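Local coordinates for putative iron-uptake ABC transport system,periplasmic iron-binding protein (PDB 3E13) that binds a ferric ion in the cleft between its two lobes and probably delivers it to an iron-uptake ABC transporter, at residues A[103-108]-A[221-226]. Residues are numbered along the deposited sequence; the frame is centred on the assembly and turned at random.
Sequences ARIIAY and IIFPNQ
Ile105 sits in the apolar centre, its branches spread over Ile221, Phe223 and Pro224. Its CG2 methyl comes within 3.6 Å of Phe223 CD2, the two side chains running side by side in the same direction, while its CG1 lies 3.9 Å from the CG2 methyl of Ile221. A chi1 of 57° tucks CG1 of Ile105 between backbone N and carbonyl carbon and sets CG2 beside N, on the side of the Phe223 ring. That same Ile221 methyl rests over the centre of the Phe223 ring, 3.6 Å above its plane, and Phe291 stacks on Phe223 from beyond the contact.

The other face of the sheet carries Ile106 and Ile222, whose CB atoms are 4.2 Å apart; beyond them CD1 of Ile106 meets CG of Pro224 at 3.8 Å, the two side chains lying aslant. CD2 of Tyr108 approaches CG1 of Ile222 obliquely to the ring, the two side chains standing roughly at right angles.

Between these apolar layers runs the backbone ladder. Ile106 and Ile222 form an antiparallel hydrogen-bonded pair, Ile106 N giving to Ile222 O (3.1 Å, 174° at the hydrogen) and Ile222 N to Ile106 O at 2.8 Å. Ala107 and Ile221 follow as a non-hydrogen-bonded pair, after which Tyr108 OH, at the polar edge, reaches Ile221 O through one water. In the other direction the strand pairing stops at Ile222, and the chain leaves through Pro224.

The two segments thus share two backbone bonds, and Tyr108 adds another to Gly220. Polar backbone groups satisfied inside a hydrocarbon shell tie the strands together, while strand 97-109 also carries Arg104, salt-bridged to Asp179, close to the iron ligand Tyr143.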
loop_
_atom_site.group_PDB
_atom_site.type_symbol
_atom_site.label_atom_id
_atom_site.label_comp_id
_atom_site.label_asym_id
_atom_site.label_seq_id
_atom_site.Cartn_x
_atom_site.Cartn_y
_atom_site.Cartn_z
ATOM N N ALA A 103 -2.782 5.608 -3.199
ATOM C CA ALA A 103 -3.876 6.235 -2.496
ATOM C C ALA A 103 -5.005 5.202 -2.302
ATOM O O ALA A 103 -5.309 4.453 -3.237
ATOM C CB ALA A 103 -4.385 7.435 -3.299
ATOM N N ARG A 104 -5.582 5.159 -1.093
ATOM C CA ARG A 104 -6.664 4.254 -0.801
ATOM C C ARG A 104 -7.961 5.065 -0.966
ATOM O O ARG A 104 -8.272 5.978 -0.175
ATOM C CB ARG A 104 -6.518 3.629 0.584
ATOM C CG ARG A 104 -7.402 2.408 0.761
ATOM C CD ARG A 104 -6.825 1.424 1.697
ATOM N NE ARG A 104 -7.535 0.147 1.712
ATOM C CZ ARG A 104 -7.400 -0.821 0.796
ATOM N NH1 ARG A 104 -6.617 -0.632 -0.245
ATOM N NH2 ARG A 104 -8.082 -1.967 0.873
ATOM N N ILE A 105 -8.687 4.729 -2.025
ATOM C CA ILE A 105 -9.859 5.500 -2.440
ATOM C C ILE A 105 -11.120 4.703 -2.339
ATOM O O ILE A 105 -11.109 3.527 -1.907
ATOM C CB ILE A 105 -9.634 6.075 -3.878
ATOM C CG1 ILE A 105 -9.325 4.984 -4.909
ATOM C CG2 ILE A 105 -8.404 7.055 -3.821
ATOM C CD1 ILE A 105 -10.492 4.103 -5.295
ATOM N N ILE A 106 -12.232 5.315 -2.716
ATOM C CA ILE A 106 -13.519 4.598 -2.716
ATOM C C ILE A 106 -13.933 4.506 -4.189
ATOM O O ILE A 106 -14.064 5.526 -4.876
ATOM C CB ILE A 106 -14.566 5.324 -1.889
ATOM C CG1 ILE A 106 -14.150 5.441 -0.428
ATOM C CG2 ILE A 106 -15.944 4.593 -1.967
ATOM C CD1 ILE A 106 -14.950 6.494 0.366
ATOM N N ALA A 107 -14.100 3.288 -4.683
ATOM C CA ALA A 107 -14.433 3.076 -6.091
ATOM C C ALA A 107 -15.932 2.799 -6.225
ATOM O O ALA A 107 -16.517 2.145 -5.348
ATOM C CB ALA A 107 -13.597 1.951 -6.701
ATOM N N TYR A 108 -16.543 3.340 -7.288
ATOM C CA TYR A 108 -17.953 3.046 -7.627
ATOM C C TYR A 108 -18.040 2.559 -9.081
ATOM O O TYR A 108 -17.062 2.651 -9.815
ATOM C CB TYR A 108 -18.846 4.248 -7.393
ATOM C CG TYR A 108 -18.498 5.438 -8.234
ATOM C CD1 TYR A 108 -19.197 5.720 -9.393
ATOM C CD2 TYR A 108 -17.482 6.293 -7.863
ATOM C CE1 TYR A 108 -18.864 6.816 -10.159
ATOM C CE2 TYR A 108 -17.165 7.399 -8.622
ATOM C CZ TYR A 108 -17.840 7.626 -9.792
ATOM O OH TYR A 108 -17.529 8.742 -10.587
ATOM N N ILE A 221 -13.538 6.753 -9.495
ATOM C CA ILE A 221 -12.811 7.004 -8.254
ATOM C C ILE A 221 -13.440 8.165 -7.514
ATOM O O ILE A 221 -13.600 9.259 -8.075
ATOM C CB ILE A 221 -11.349 7.365 -8.549
ATOM C CG1 ILE A 221 -10.663 6.194 -9.269
ATOM C CG2 ILE A 221 -10.645 7.800 -7.228
ATOM C CD1 ILE A 221 -9.159 6.486 -9.660
ATOM N N ILE A 222 -13.699 7.955 -6.236
ATOM C CA ILE A 222 -13.841 9.051 -5.267
ATOM C C ILE A 222 -12.539 9.178 -4.511
ATOM O O ILE A 222 -12.144 8.247 -3.828
ATOM C CB ILE A 222 -14.993 8.742 -4.283
ATOM C CG1 ILE A 222 -16.331 8.569 -5.043
ATOM C CG2 ILE A 222 -15.089 9.767 -3.201
ATOM C CD1 ILE A 222 -17.422 7.862 -4.290
ATOM N N PHE A 223 -11.882 10.315 -4.606
ATOM C CA PHE A 223 -10.773 10.629 -3.717
ATOM C C PHE A 223 -11.339 11.164 -2.398
ATOM O O PHE A 223 -11.893 12.264 -2.374
ATOM C CB PHE A 223 -9.888 11.674 -4.385
ATOM C CG PHE A 223 -9.121 11.127 -5.562
ATOM C CD1 PHE A 223 -9.462 11.464 -6.852
ATOM C CD2 PHE A 223 -8.032 10.298 -5.352
ATOM C CE1 PHE A 223 -8.773 10.923 -7.926
ATOM C CE2 PHE A 223 -7.318 9.778 -6.430
ATOM C CZ PHE A 223 -7.713 10.098 -7.711
ATOM N N PRO A 224 -11.309 10.395 -1.307
ATOM C CA PRO A 224 -11.992 10.864 -0.118
ATOM C C PRO A 224 -11.377 12.119 0.487
ATOM O O PRO A 224 -10.175 12.381 0.378
ATOM C CB PRO A 224 -11.936 9.653 0.835
ATOM C CG PRO A 224 -11.776 8.484 -0.112
ATOM C CD PRO A 224 -10.817 9.025 -1.124
ATOM N N ASN A 225 -12.250 12.852 1.133
ATOM C CA ASN A 225 -11.916 13.976 2.005
ATOM C C ASN A 225 -11.382 15.215 1.293
ATOM O O ASN A 225 -10.573 15.953 1.859
ATOM C CB ASN A 225 -10.990 13.517 3.138
ATOM C CG ASN A 225 -11.673 12.551 4.109
ATOM O OD1 ASN A 225 -11.967 11.430 3.746
ATOM N ND2 ASN A 225 -11.902 12.998 5.362
ATOM N N GLN A 226 -11.777 15.399 0.048
ATOM C CA GLN A 226 -11.332 16.547 -0.738
ATOM C C GLN A 226 -11.760 17.869 -0.139
ATOM O O GLN A 226 -11.086 18.882 -0.367
ATOM C CB GLN A 226 -11.799 16.440 -2.179
ATOM C CG GLN A 226 -11.186 15.307 -2.973
ATOM C CD GLN A 226 -9.716 15.294 -2.906
ATOM O OE1 GLN A 226 -9.071 16.176 -3.521
ATOM N NE2 GLN A 226 -9.127 14.348 -2.120
HETATM O O HOH W 1 -15.691 10.354 -9.517
#